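Local coordinates for protein STING-associated CdnE c-di-GMP synthase (PDB 6WT8) that probably joins two GTP molecules into the cyclic dinucleotide c-di-GMP, the signal of a bacterial antiphage (CBASS) system that works through a STING receptor, at residues S48-I51 against K52-K56; V244-I247 against I248-R251; L253-M256 against I257-L260; S275-S278 against F279-N282; L301-I304 against L305-L309. All coordinates share one frame; numbering follows the deposited sequence.

Contact 1: residues S48-I51 against K52-K56; sequences SIYI and KESMK
Four backbone N-H groups in a row, from Lys52 to Met55, bond to the carbonyls four residues earlier, from Ser48 to Ile51, which makes 48-56 one unbroken run of alpha-helix. At Tyr50 O the pattern is doubled: Ser54 N and Ser54 OG both donate to it, each at 2.9 Å, reaching it from opposite faces of the carbonyl plane. The hydroxyl gets there because Ser54 OG lies beside its own backbone N, anti to the carbonyl carbon (chi1 -71°), which turns it back toward the preceding turn. Ser54 OG also rests over one face of the Tyr50 ring, nearer the rim than the centre, 3.4 Å from Tyr50 CE1. Ile49 and Glu53 run side by side; Ile49 CG2 touches the carboxylate at Glu53 OE2 (3.7 Å), while Glu53 OE1 forms a salt bridge with Arg13. On another side of the helix the selenomethionine Met55 stretches out alongside Ile51, and Met55 CE packs on Ile51 CG2 at 3.7 Å. The aliphatic chain of Lys52 bends back past Ser48, whose hydroxyl is bonded to Tyr298 and to Glu43 O. A serine hydroxyl returned to the carbonyl four residues earlier is a familiar feature of buried alpha-helices, here in a helix packed against helices 5-16 and 253-266 through Tyr50 and Ser54, and against helix 336-360 through Ile51.

Contact 2: residues V244-I247 against I248-R251; sequences VKDI and ISNR
The Asp246 carboxylate and the Arg251 guanidinium are the flat groups here, their planes 59° apart, and they do not pair: Asp246 OD2 stays 6.3 Å from Arg251 NE. What the carboxylate meets is the start of the arginine, with Asp246 OD2 3.6 Å from Arg251 CA and close to the aliphatic CG, while the guanidinium carries on to a cation-pi contact with Tyr27. Asp246 OD1 accepts from Lys254 N, at the start of the next helix, and from a water that also donates, weakly, to Arg251 O. That water ties the carboxylate to the backbone of the turn. Asn250, with positive phi, is the C-prime residue of a Schellman motif that closes helix 235-248: Arg251 N bonds to Asp246 O at 2.8 Å, and Asn250 N to Ile247 O at 3.1 Å. In the second bond Asn250 N sits above the carbonyl plane of Ile247, not on a lone pair. Asp246 O is gripped twice, by Arg251 N from one face of its plane and from the other by Ser249 OG at 2.7 Å. Ser249 OG takes up that position by standing between its own backbone N and carbonyl carbon (chi1 79°), and it also accepts from Arg252 N and Leu253 N, so one hydroxyl links the last turn of helix 235-248 to the first of helix 253-266. One turn back, Val244 CG1 lies 3.9 Å from Ile248 CD1, the two side chains pointing the same way.

Contact 3: residues L253-M256 against I257-L260; sequences LKNM and IRFL
Arg258 N donates to Lys254 O at 2.9 Å in an almost straight bond (173°), and the arginine side chain then folds back over the same carbonyl. Its bend at chi3 (-66°) leaves Lys254 O under one face of the guanidinium, toward the rim, with Lys254 CB 3.7 Å from Arg258 NH1. At the guanidinium edge, near its plane, Arg258 NH2 approaches Asn255 OD1 at 2.7 Å; this bond is short but weak, since the N-H points well off the oxygen, and the Asn255 amide is turned 59° from the guanidinium. Further bonds hold the group, Arg258 NE to Met55 O of helix 46-56 and Arg258 NH1 to Asn96 O, so this buried arginine stitches helix 253-266 both to a neighbouring helix and to a loop. Regular i to i+4 bonds run through this first half of the alpha-helix, which is packed among helices 46-56, 278-287 and 300-314 and several loops. Lys254 leads its ammonium away to Asn243 OD1 and Thr95 O. On a different side of the helix, Leu253 CG rests 4.0 Å from Ile257 CD1, and both residues pack on Cys285. Phe259 leads away from its own helix to lie between helices 46-56 and 300-314, touching Ile51, Met55, Val302 and Leu305.

Contact 4: residues S275-S278 against F279-N282; sequences SIRS and FHIN
His280 CG is anti to its carbonyl carbon (chi1 -53°), and with chi2 at 91° this turns the imidazole back beneath the residues that precede the helix. Arg277 N there donates to His280 ND1 at 2.9 Å in a nearly straight bond (167°), tilted from the ring plane. The ring is sandwiched: Ser275 O lies over one face toward the rim, 3.5 Å from His280 CE1, and Phe279 CD2 stands over the centre of the opposite face. Arg277, at the N-cap position of helix 278-287, offers its carbonyl to Ile281 N at 3.0 Å and more weakly to His280 N. Its own side chain runs alongside the histidine and bonds to Gly274 O through NE. Ile276 packs against both His280 and Ile281, with Ile276 CD1 3.8 Å from His280 CB and Ile276 CG2 3.9 Å from Ile281 CG1, and the two isoleucines cross at about a right angle. Between Ser278 and Asn282, one turn on, two waters bridge Ser278 OG to the Asn282 amide, one donating to Asn282 OD1 at 2.7 Å, the other accepting weakly from Asn282 ND2. Since His280 ND1 serves as an acceptor, the ring is probably neutral, with its proton on NE2.

Contact 5: residues L301-I304 against L305-L309; sequences LVSI and LYQEL
Gln307 NE2 donates to Ser303 OG at 2.9 Å, with the hydroxyl oxygen almost in the amide plane and the N-H bent from the straight line (147°). The same nitrogen makes a weak second bond to Ser303 O at 3.3 Å, and Gln307 N donates to that carbonyl at 2.9 Å. One glutamine thus grips two oxygens of the serine one turn earlier. Both torsions serve this: Ser303 OG is anti to its backbone N (chi1 178°), leaning toward the following turn, while Gln307 CG stands beside its own N (chi1 -66°) and heads back to meet it. Gln307 CG comes within 3.2 Å of Ser303 O on the way. Backbone bonds continue round it, Leu305 N to Leu301 O, Tyr306 N to Val302 O and Glu308 N to Ile304 O. Leu305 folds back over the preceding turn, with Leu305 CG 3.5 Å from Leu301 O, whereas Glu308 turns off to bond Tyr318 through OE2. The polar pair belongs to the outer part of helix 300-314, Gln307 being exposed. The inner part packs in three directions: Leu305 on helix 253-266 and on Cys285, Val302 and Tyr306 on helix 336-360, and Glu308 on Ile284 of helix 278-287.

Overall arrangement
All five contacts belong to the helical part of the synthase, beside its mixed beta-sheet. Contact 3 lies between the others, its centre 10 to 12 Å from each of theirs, and it touches all four. One hydrogen bond joins it to contact 1 (Arg258 NE to Met55 O, 2.8 Å) and one to contact 2 (Lys254 N to Asp246 OD1, 2.9 Å). Toward contact 4 it packs Ile257 on Asn282 (Ile257 CG2 to Asn282 OD1, 3.4 Å) and Leu260 on Ile281; toward contact 5 the joint is apolar, with Phe259 CD2 3.6 Å from Leu305 CD1. Contact 1 also brushes contact 5, through Ile51 and Val302. Contacts 2 and 4 stay about 8 Å apart at their nearest atoms.

Contact 1: residues S48-I51 against K52-K56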
loop_
_atom_site.group_PDB
_atom_site.type_symbol
_atom_site.label_atom_id
_atom_site.label_comp_id
_atom_site.label_asym_id
_atom_site.label_seq_id
_atom_site.Cartn_x
_atom_site.Cartn_y
_atom_site.Cartn_z
ATOM N N SER A 48 -14.592 -10.627 19.368
ATOM C CA SER A 48 -14.901 -9.282 18.863
ATOM C C SER A 48 -13.756 -8.310 19.133
ATOM O O SER A 48 -13.418 -7.480 18.278
ATOM C CB SER A 48 -16.170 -8.755 19.506
ATOM O OG SER A 48 -16.257 -7.375 19.189
ATOM N N ILE A 49 -13.177 -8.349 20.337
ATOM C CA ILE A 49 -12.052 -7.447 20.608
ATOM C C ILE A 49 -10.882 -7.720 19.670
ATOM O O ILE A 49 -10.217 -6.794 19.171
ATOM C CB ILE A 49 -11.642 -7.570 22.087
ATOM C CG1 ILE A 49 -12.787 -7.073 22.948
ATOM C CG2 ILE A 49 -10.402 -6.776 22.371
ATOM C CD1 ILE A 49 -12.569 -7.479 24.419
ATOM N N TYR A 50 -10.598 -8.995 19.423
ATOM C CA TYR A 50 -9.552 -9.326 18.461
ATOM C C TYR A 50 -9.856 -8.723 17.094
ATOM O O TYR A 50 -8.960 -8.179 16.435
ATOM C CB TYR A 50 -9.424 -10.841 18.346
ATOM C CG TYR A 50 -8.479 -11.300 17.247
ATOM C CD1 TYR A 50 -7.133 -10.949 17.264
ATOM C CD2 TYR A 50 -8.955 -12.072 16.202
ATOM C CE1 TYR A 50 -6.215 -11.377 16.215
ATOM C CE2 TYR A 50 -8.061 -12.510 15.167
ATOM C CZ TYR A 50 -6.729 -12.154 15.194
ATOM O OH TYR A 50 -5.804 -12.563 14.220
ATOM N N ILE A 51 -11.080 -8.921 16.624
ATOM C CA ILE A 51 -11.464 -8.347 15.320
ATOM C C ILE A 51 -11.291 -6.825 15.321
ATOM O O ILE A 51 -10.704 -6.241 14.381
ATOM C CB ILE A 51 -12.909 -8.735 14.988
ATOM C CG1 ILE A 51 -13.025 -10.245 14.791
ATOM C CG2 ILE A 51 -13.413 -7.950 13.761
ATOM C CD1 ILE A 51 -14.468 -10.742 14.835
ATOM N N LYS A 52 -11.765 -6.168 16.387
ATOM C CA LYS A 52 -11.684 -4.697 16.445
ATOM C C LYS A 52 -10.247 -4.224 16.376
ATOM O O LYS A 52 -9.922 -3.263 15.652
ATOM C CB LYS A 52 -12.316 -4.168 17.748
ATOM C CG LYS A 52 -13.786 -4.162 17.690
ATOM C CD LYS A 52 -14.373 -3.421 18.928
ATOM C CE LYS A 52 -14.027 -4.113 20.229
ATOM N NZ LYS A 52 -14.824 -3.517 21.429
ATOM N N GLU A 53 -9.376 -4.829 17.186
ATOM C CA GLU A 53 -8.012 -4.332 17.267
ATOM C C GLU A 53 -7.237 -4.698 16.014
ATOM O O GLU A 53 -6.346 -3.941 15.600
ATOM C CB GLU A 53 -7.381 -4.857 18.560
ATOM C CG GLU A 53 -8.173 -4.198 19.733
ATOM C CD GLU A 53 -7.553 -4.357 21.103
ATOM O OE1 GLU A 53 -6.477 -4.983 21.195
ATOM O OE2 GLU A 53 -8.180 -3.859 22.099
ATOM N N SER A 54 -7.622 -5.805 15.366
ATOM C CA SER A 54 -7.021 -6.159 14.084
ATOM C C SER A 54 -7.456 -5.200 12.973
ATOM O O SER A 54 -6.682 -4.938 12.047
ATOM C CB SER A 54 -7.410 -7.574 13.684
ATOM O OG SER A 54 -6.769 -8.531 14.508
HETATM N N MSE A 55 -8.672 -4.687 13.032
HETATM C CA MSE A 55 -9.193 -3.747 12.052
HETATM C C MSE A 55 -8.609 -2.358 12.263
HETATM O O MSE A 55 -8.395 -1.644 11.288
HETATM C CB MSE A 55 -10.728 -3.677 12.106
HETATM C CG MSE A 55 -11.322 -4.893 11.443
HETATM SE SE MSE A 55 -13.275 -4.662 11.445
HETATM C CE MSE A 55 -13.588 -6.195 10.496
ATOM N N LYS A 56 -8.392 -1.932 13.507
ATOM C CA LYS A 56 -8.038 -0.525 13.733
ATOM C C LYS A 56 -6.580 -0.195 13.427
ATOM O O LYS A 56 -6.268 0.982 13.169
ATOM C CB LYS A 56 -8.357 -0.136 15.174
ATOM C CG LYS A 56 -9.842 -0.040 15.384
ATOM C CD LYS A 56 -10.147 0.169 16.871
ATOM C CE LYS A 56 -11.633 0.104 17.046
ATOM N NZ LYS A 56 -12.038 0.135 18.499
#

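Contact 2: residues V244-I247 against I248-R251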
loop_
_atom_site.group_PDB
_atom_site.type_symbol
_atom_site.label_atom_id
_atom_site.label_comp_id
_atom_site.label_asym_id
_atom_site.label_seq_id
_atom_site.Cartn_x
_atom_site.Cartn_y
_atom_site.Cartn_z
ATOM N N VAL A 244 -9.117 6.851 -1.693
ATOM C CA VAL A 244 -10.405 7.271 -2.248
ATOM C C VAL A 244 -11.478 6.226 -2.008
ATOM O O VAL A 244 -12.596 6.545 -1.583
ATOM C CB VAL A 244 -10.241 7.551 -3.750
ATOM C CG1 VAL A 244 -11.575 7.553 -4.397
ATOM C CG2 VAL A 244 -9.549 8.814 -3.898
ATOM N N LYS A 245 -11.176 4.936 -2.271
ATOM C CA LYS A 245 -12.219 3.966 -2.082
ATOM C C LYS A 245 -12.554 3.754 -0.602
ATOM O O LYS A 245 -13.701 3.434 -0.280
ATOM C CB LYS A 245 -11.840 2.657 -2.796
ATOM C CG LYS A 245 -13.069 1.774 -2.846
ATOM C CD LYS A 245 -12.900 0.462 -3.549
ATOM C CE LYS A 245 -13.359 0.430 -4.963
ATOM N NZ LYS A 245 -14.191 -0.866 -5.056
ATOM N N ASP A 246 -11.599 4.029 0.313
ATOM C CA ASP A 246 -11.961 3.953 1.722
ATOM C C ASP A 246 -13.031 4.993 2.031
ATOM O O ASP A 246 -14.000 4.701 2.745
ATOM C CB ASP A 246 -10.731 4.167 2.610
ATOM C CG ASP A 246 -11.075 3.955 4.094
ATOM O OD1 ASP A 246 -11.380 2.810 4.478
ATOM O OD2 ASP A 246 -11.126 4.912 4.875
ATOM N N ILE A 247 -12.892 6.189 1.435
ATOM C CA ILE A 247 -13.921 7.219 1.658
ATOM C C ILE A 247 -15.263 6.769 1.074
ATOM O O ILE A 247 -16.326 6.856 1.727
ATOM C CB ILE A 247 -13.438 8.540 1.051
ATOM C CG1 ILE A 247 -12.246 9.068 1.842
ATOM C CG2 ILE A 247 -14.586 9.594 0.914
ATOM C CD1 ILE A 247 -11.447 10.160 1.103
ATOM N N ILE A 248 -15.246 6.292 -0.180
ATOM C CA ILE A 248 -16.480 5.812 -0.802
ATOM C C ILE A 248 -17.121 4.695 0.014
ATOM O O ILE A 248 -18.353 4.633 0.130
ATOM C CB ILE A 248 -16.224 5.371 -2.253
ATOM C CG1 ILE A 248 -15.689 6.530 -3.062
ATOM C CG2 ILE A 248 -17.482 4.760 -2.889
ATOM C CD1 ILE A 248 -15.217 6.109 -4.499
ATOM N N SER A 249 -16.298 3.805 0.622
ATOM C CA SER A 249 -16.790 2.690 1.412
ATOM C C SER A 249 -17.320 3.076 2.789
ATOM O O SER A 249 -17.605 2.167 3.569
ATOM C CB SER A 249 -15.647 1.692 1.605
ATOM O OG SER A 249 -14.750 2.118 2.620
ATOM N N ASN A 250 -17.476 4.368 3.096
ATOM C CA ASN A 250 -17.853 4.817 4.454
ATOM C C ASN A 250 -16.839 4.326 5.486
ATOM O O ASN A 250 -17.168 3.895 6.602
ATOM C CB ASN A 250 -19.285 4.359 4.855
ATOM C CG ASN A 250 -20.341 4.886 3.962
ATOM O OD1 ASN A 250 -20.203 5.903 3.291
ATOM N ND2 ASN A 250 -21.501 4.207 4.027
ATOM N N ARG A 251 -15.558 4.420 5.105
ATOM C CA ARG A 251 -14.426 4.182 6.015
ATOM C C ARG A 251 -14.427 2.755 6.537
ATOM O O ARG A 251 -14.146 2.514 7.726
ATOM C CB ARG A 251 -14.385 5.221 7.152
ATOM C CG ARG A 251 -14.195 6.632 6.581
ATOM C CD ARG A 251 -14.075 7.740 7.617
ATOM N NE ARG A 251 -15.340 8.043 8.314
ATOM C CZ ARG A 251 -15.503 9.066 9.152
ATOM N NH1 ARG A 251 -14.474 9.879 9.437
ATOM N NH2 ARG A 251 -16.669 9.252 9.715
HETATM O O HOH W 1 -11.524 1.729 7.080
#

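Contact 3: residues L253-M256 against I257-L260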
loop_
_atom_site.group_PDB
_atom_site.type_symbol
_atom_site.label_atom_id
_atom_site.label_comp_id
_atom_site.label_asym_id
_atom_site.label_seq_id
_atom_site.Cartn_x
_atom_site.Cartn_y
_atom_site.Cartn_z
ATOM N N LEU A 253 -13.085 0.080 4.058
ATOM C CA LEU A 253 -12.137 -0.705 3.249
ATOM C C LEU A 253 -10.843 -0.933 4.008
ATOM O O LEU A 253 -10.328 -2.063 4.040
ATOM C CB LEU A 253 -11.841 0.031 1.929
ATOM C CG LEU A 253 -10.672 -0.549 1.130
ATOM C CD1 LEU A 253 -11.049 -1.949 0.671
ATOM C CD2 LEU A 253 -10.389 0.362 -0.074
ATOM N N LYS A 254 -10.278 0.112 4.585
ATOM C CA LYS A 254 -8.994 -0.062 5.291
ATOM C C LYS A 254 -9.125 -0.997 6.487
ATOM O O LYS A 254 -8.175 -1.762 6.784
ATOM C CB LYS A 254 -8.433 1.274 5.762
ATOM C CG LYS A 254 -7.980 2.114 4.557
ATOM C CD LYS A 254 -7.470 3.490 5.100
ATOM C CE LYS A 254 -7.166 4.460 3.996
ATOM N NZ LYS A 254 -6.480 5.688 4.515
ATOM N N ASN A 255 -10.268 -0.975 7.175
ATOM C CA ASN A 255 -10.456 -1.911 8.277
ATOM C C ASN A 255 -10.398 -3.351 7.775
ATOM O O ASN A 255 -9.770 -4.217 8.414
ATOM C CB ASN A 255 -11.802 -1.640 8.966
ATOM C CG ASN A 255 -11.831 -0.290 9.652
ATOM O OD1 ASN A 255 -10.803 0.201 10.149
ATOM N ND2 ASN A 255 -13.032 0.282 9.768
HETATM N N MSE A 256 -10.965 -3.616 6.583
HETATM C CA MSE A 256 -10.907 -4.988 6.015
HETATM C C MSE A 256 -9.470 -5.342 5.644
HETATM O O MSE A 256 -9.018 -6.491 5.888
HETATM C CB MSE A 256 -11.810 -5.169 4.782
HETATM C CG MSE A 256 -13.241 -5.113 5.234
HETATM SE SE MSE A 256 -14.494 -5.691 3.761
HETATM C CE MSE A 256 -13.713 -4.623 2.246
ATOM N N ILE A 257 -8.729 -4.387 5.073
ATOM C CA ILE A 257 -7.349 -4.692 4.672
ATOM C C ILE A 257 -6.514 -5.051 5.899
ATOM O O ILE A 257 -5.750 -6.047 5.907
ATOM C CB ILE A 257 -6.770 -3.482 3.938
ATOM C CG1 ILE A 257 -7.403 -3.435 2.537
ATOM C CG2 ILE A 257 -5.200 -3.611 3.803
ATOM C CD1 ILE A 257 -7.111 -2.152 1.752
ATOM N N ARG A 258 -6.586 -4.192 6.941
ATOM C CA ARG A 258 -5.763 -4.433 8.132
ATOM C C ARG A 258 -6.171 -5.735 8.805
ATOM O O ARG A 258 -5.319 -6.451 9.326
ATOM C CB ARG A 258 -5.883 -3.231 9.084
ATOM C CG ARG A 258 -5.210 -1.986 8.468
ATOM C CD ARG A 258 -5.087 -0.830 9.479
ATOM N NE ARG A 258 -6.426 -0.377 9.798
ATOM C CZ ARG A 258 -6.997 0.782 9.446
ATOM N NH1 ARG A 258 -6.419 1.813 8.793
ATOM N NH2 ARG A 258 -8.241 0.954 9.799
ATOM N N PHE A 259 -7.481 -6.022 8.851
ATOM C CA PHE A 259 -7.938 -7.289 9.429
ATOM C C PHE A 259 -7.328 -8.464 8.703
ATOM O O PHE A 259 -6.757 -9.348 9.336
ATOM C CB PHE A 259 -9.467 -7.342 9.347
ATOM C CG PHE A 259 -10.081 -8.610 9.853
ATOM C CD1 PHE A 259 -10.005 -8.945 11.167
ATOM C CD2 PHE A 259 -10.822 -9.377 9.027
ATOM C CE1 PHE A 259 -10.597 -10.141 11.655
ATOM C CE2 PHE A 259 -11.417 -10.550 9.496
ATOM C CZ PHE A 259 -11.330 -10.904 10.823
ATOM N N LEU A 260 -7.418 -8.493 7.362
ATOM C CA LEU A 260 -6.880 -9.676 6.662
ATOM C C LEU A 260 -5.364 -9.784 6.839
ATOM O O LEU A 260 -4.813 -10.888 6.937
ATOM C CB LEU A 260 -7.222 -9.631 5.162
ATOM C CG LEU A 260 -8.576 -10.063 4.650
ATOM C CD1 LEU A 260 -8.400 -10.287 3.103
ATOM C CD2 LEU A 260 -9.062 -11.353 5.328
#

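Contact 4: residues S275-S278 against F279-N282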
loop_
_atom_site.group_PDB
_atom_site.type_symbol
_atom_site.label_atom_id
_atom_site.label_comp_id
_atom_site.label_asym_id
_atom_site.label_seq_id
_atom_site.Cartn_x
_atom_site.Cartn_y
_atom_site.Cartn_z
ATOM N N SER A 275 3.157 -16.325 -0.996
ATOM C CA SER A 275 2.611 -15.997 -2.302
ATOM C C SER A 275 1.598 -14.861 -2.260
ATOM O O SER A 275 1.398 -14.182 -3.292
ATOM C CB SER A 275 1.942 -17.211 -2.926
ATOM O OG SER A 275 0.846 -17.658 -2.192
ATOM N N ILE A 276 0.925 -14.650 -1.121
ATOM C CA ILE A 276 -0.034 -13.563 -0.967
ATOM C C ILE A 276 0.617 -12.539 -0.065
ATOM O O ILE A 276 0.962 -12.854 1.084
ATOM C CB ILE A 276 -1.350 -14.058 -0.351
ATOM C CG1 ILE A 276 -2.141 -14.898 -1.380
ATOM C CG2 ILE A 276 -2.262 -12.897 0.185
ATOM C CD1 ILE A 276 -2.719 -14.141 -2.572
ATOM N N ARG A 277 0.803 -11.332 -0.582
ATOM C CA ARG A 277 1.443 -10.244 0.122
ATOM C C ARG A 277 0.459 -9.088 0.294
ATOM O O ARG A 277 -0.694 -9.156 -0.101
ATOM C CB ARG A 277 2.683 -9.745 -0.625
ATOM C CG ARG A 277 3.684 -10.847 -1.015
ATOM C CD ARG A 277 4.546 -11.287 0.137
ATOM N NE ARG A 277 5.598 -12.157 -0.396
ATOM C CZ ARG A 277 6.869 -11.805 -0.581
ATOM N NH1 ARG A 277 7.284 -10.582 -0.245
ATOM N NH2 ARG A 277 7.723 -12.687 -1.093
ATOM N N SER A 278 0.952 -8.015 0.899
ATOM C CA SER A 278 0.115 -6.832 1.096
ATOM C C SER A 278 -0.558 -6.378 -0.200
ATOM O O SER A 278 -1.773 -6.101 -0.204
ATOM C CB SER A 278 0.986 -5.732 1.693
ATOM O OG SER A 278 0.235 -4.561 1.881
ATOM N N PHE A 279 0.200 -6.354 -1.303
ATOM C CA PHE A 279 -0.307 -5.960 -2.621
ATOM C C PHE A 279 -1.559 -6.763 -2.981
ATOM O O PHE A 279 -2.546 -6.200 -3.498
ATOM C CB PHE A 279 0.900 -6.196 -3.583
ATOM C CG PHE A 279 0.626 -6.115 -5.051
ATOM C CD1 PHE A 279 0.945 -4.912 -5.730
ATOM C CD2 PHE A 279 0.130 -7.177 -5.760
ATOM C CE1 PHE A 279 0.736 -4.781 -7.102
ATOM C CE2 PHE A 279 -0.043 -7.089 -7.137
ATOM C CZ PHE A 279 0.238 -5.883 -7.806
ATOM N N HIS A 280 -1.523 -8.077 -2.728
ATOM C CA HIS A 280 -2.648 -8.925 -3.108
ATOM C C HIS A 280 -3.807 -8.724 -2.176
ATOM O O HIS A 280 -4.966 -8.756 -2.626
ATOM C CB HIS A 280 -2.245 -10.405 -3.103
ATOM C CG HIS A 280 -1.039 -10.666 -3.917
ATOM N ND1 HIS A 280 0.230 -10.627 -3.372
ATOM C CD2 HIS A 280 -0.875 -10.926 -5.251
ATOM C CE1 HIS A 280 1.115 -10.882 -4.330
ATOM N NE2 HIS A 280 0.467 -11.105 -5.467
ATOM N N ILE A 281 -3.549 -8.557 -0.869
ATOM C CA ILE A 281 -4.642 -8.301 0.075
ATOM C C ILE A 281 -5.329 -6.990 -0.268
ATOM O O ILE A 281 -6.574 -6.907 -0.284
ATOM C CB ILE A 281 -4.099 -8.285 1.523
ATOM C CG1 ILE A 281 -3.803 -9.720 1.906
ATOM C CG2 ILE A 281 -5.177 -7.730 2.481
ATOM C CD1 ILE A 281 -3.089 -9.871 3.254
ATOM N N ASN A 282 -4.534 -5.967 -0.597
ATOM C CA ASN A 282 -5.125 -4.684 -0.993
ATOM C C ASN A 282 -6.060 -4.896 -2.169
ATOM O O ASN A 282 -7.172 -4.368 -2.197
ATOM C CB ASN A 282 -4.047 -3.688 -1.421
ATOM C CG ASN A 282 -3.170 -3.187 -0.289
ATOM O OD1 ASN A 282 -3.510 -3.296 0.880
ATOM N ND2 ASN A 282 -1.993 -2.627 -0.661
HETATM O O HOH W 2 -1.573 -2.109 2.422
HETATM O O HOH W 3 1.011 -2.676 0.017
#

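Contact 5: residues L301-I304 against L305-L309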
loop_
_atom_site.group_PDB
_atom_site.type_symbol
_atom_site.label_atom_id
_atom_site.label_comp_id
_atom_site.label_asym_id
_atom_site.label_seq_id
_atom_site.Cartn_x
_atom_site.Cartn_y
_atom_site.Cartn_z
ATOM N N LEU A 301 -18.550 -7.515 8.425
ATOM C CA LEU A 301 -17.517 -7.516 7.398
ATOM C C LEU A 301 -16.747 -8.813 7.364
ATOM O O LEU A 301 -16.142 -9.137 6.318
ATOM C CB LEU A 301 -16.521 -6.369 7.602
ATOM C CG LEU A 301 -17.150 -4.986 7.543
ATOM C CD1 LEU A 301 -16.100 -3.912 7.881
ATOM C CD2 LEU A 301 -17.784 -4.695 6.181
ATOM N N VAL A 302 -16.685 -9.551 8.491
ATOM C CA VAL A 302 -15.934 -10.807 8.479
ATOM C C VAL A 302 -16.600 -11.773 7.526
ATOM O O VAL A 302 -15.925 -12.471 6.771
ATOM C CB VAL A 302 -15.832 -11.400 9.889
ATOM C CG1 VAL A 302 -14.977 -12.694 9.883
ATOM C CG2 VAL A 302 -15.222 -10.367 10.827
ATOM N N SER A 303 -17.942 -11.821 7.553
ATOM C CA SER A 303 -18.697 -12.642 6.613
ATOM C C SER A 303 -18.504 -12.188 5.153
ATOM O O SER A 303 -18.379 -13.025 4.262
ATOM C CB SER A 303 -20.156 -12.566 6.987
ATOM O OG SER A 303 -20.963 -13.317 6.082
ATOM N N ILE A 304 -18.484 -10.877 4.896
ATOM C CA ILE A 304 -18.232 -10.388 3.523
ATOM C C ILE A 304 -16.900 -10.906 3.006
ATOM O O ILE A 304 -16.774 -11.378 1.870
ATOM C CB ILE A 304 -18.252 -8.851 3.502
ATOM C CG1 ILE A 304 -19.647 -8.344 3.685
ATOM C CG2 ILE A 304 -17.613 -8.261 2.187
ATOM C CD1 ILE A 304 -20.626 -8.676 2.589
ATOM N N LEU A 305 -15.869 -10.792 3.834
ATOM C CA LEU A 305 -14.543 -11.271 3.449
ATOM C C LEU A 305 -14.532 -12.781 3.225
ATOM O O LEU A 305 -13.928 -13.264 2.248
ATOM C CB LEU A 305 -13.536 -10.868 4.503
ATOM C CG LEU A 305 -13.212 -9.368 4.506
ATOM C CD1 LEU A 305 -12.365 -9.060 5.763
ATOM C CD2 LEU A 305 -12.372 -9.020 3.252
ATOM N N TYR A 306 -15.182 -13.546 4.112
ATOM C CA TYR A 306 -15.256 -14.987 3.912
ATOM C C TYR A 306 -15.936 -15.317 2.601
ATOM O O TYR A 306 -15.453 -16.179 1.852
ATOM C CB TYR A 306 -15.981 -15.653 5.075
ATOM C CG TYR A 306 -16.169 -17.125 4.878
ATOM C CD1 TYR A 306 -15.142 -18.004 5.058
ATOM C CD2 TYR A 306 -17.420 -17.654 4.590
ATOM C CE1 TYR A 306 -15.276 -19.353 4.878
ATOM C CE2 TYR A 306 -17.565 -19.028 4.394
ATOM C CZ TYR A 306 -16.480 -19.865 4.553
ATOM O OH TYR A 306 -16.607 -21.219 4.402
ATOM N N GLN A 307 -17.048 -14.636 2.300
ATOM C CA GLN A 307 -17.723 -14.871 1.033
ATOM C C GLN A 307 -16.805 -14.539 -0.149
ATOM O O GLN A 307 -16.751 -15.277 -1.124
ATOM C CB GLN A 307 -19.025 -14.067 0.978
ATOM C CG GLN A 307 -20.067 -14.485 1.972
ATOM C CD GLN A 307 -21.194 -13.409 2.037
ATOM O OE1 GLN A 307 -21.745 -13.023 1.007
ATOM N NE2 GLN A 307 -21.473 -12.888 3.230
ATOM N N GLU A 308 -16.071 -13.443 -0.079
ATOM C CA GLU A 308 -15.215 -13.097 -1.198
ATOM C C GLU A 308 -14.110 -14.125 -1.395
ATOM O O GLU A 308 -13.831 -14.539 -2.539
ATOM C CB GLU A 308 -14.607 -11.724 -0.952
ATOM C CG GLU A 308 -13.621 -11.296 -2.027
ATOM C CD GLU A 308 -14.285 -11.064 -3.394
ATOM O OE1 GLU A 308 -15.520 -10.972 -3.473
ATOM O OE2 GLU A 308 -13.523 -10.949 -4.375
ATOM N N LEU A 309 -13.430 -14.539 -0.310
ATOM C CA LEU A 309 -12.388 -15.560 -0.499
ATOM C C LEU A 309 -12.967 -16.862 -1.010
ATOM O O LEU A 309 -12.360 -17.486 -1.887
ATOM C CB LEU A 309 -11.629 -15.804 0.794
ATOM C CG LEU A 309 -10.928 -14.567 1.373
ATOM C CD1 LEU A 309 -10.036 -14.999 2.521
ATOM C CD2 LEU A 309 -10.100 -13.827 0.390
#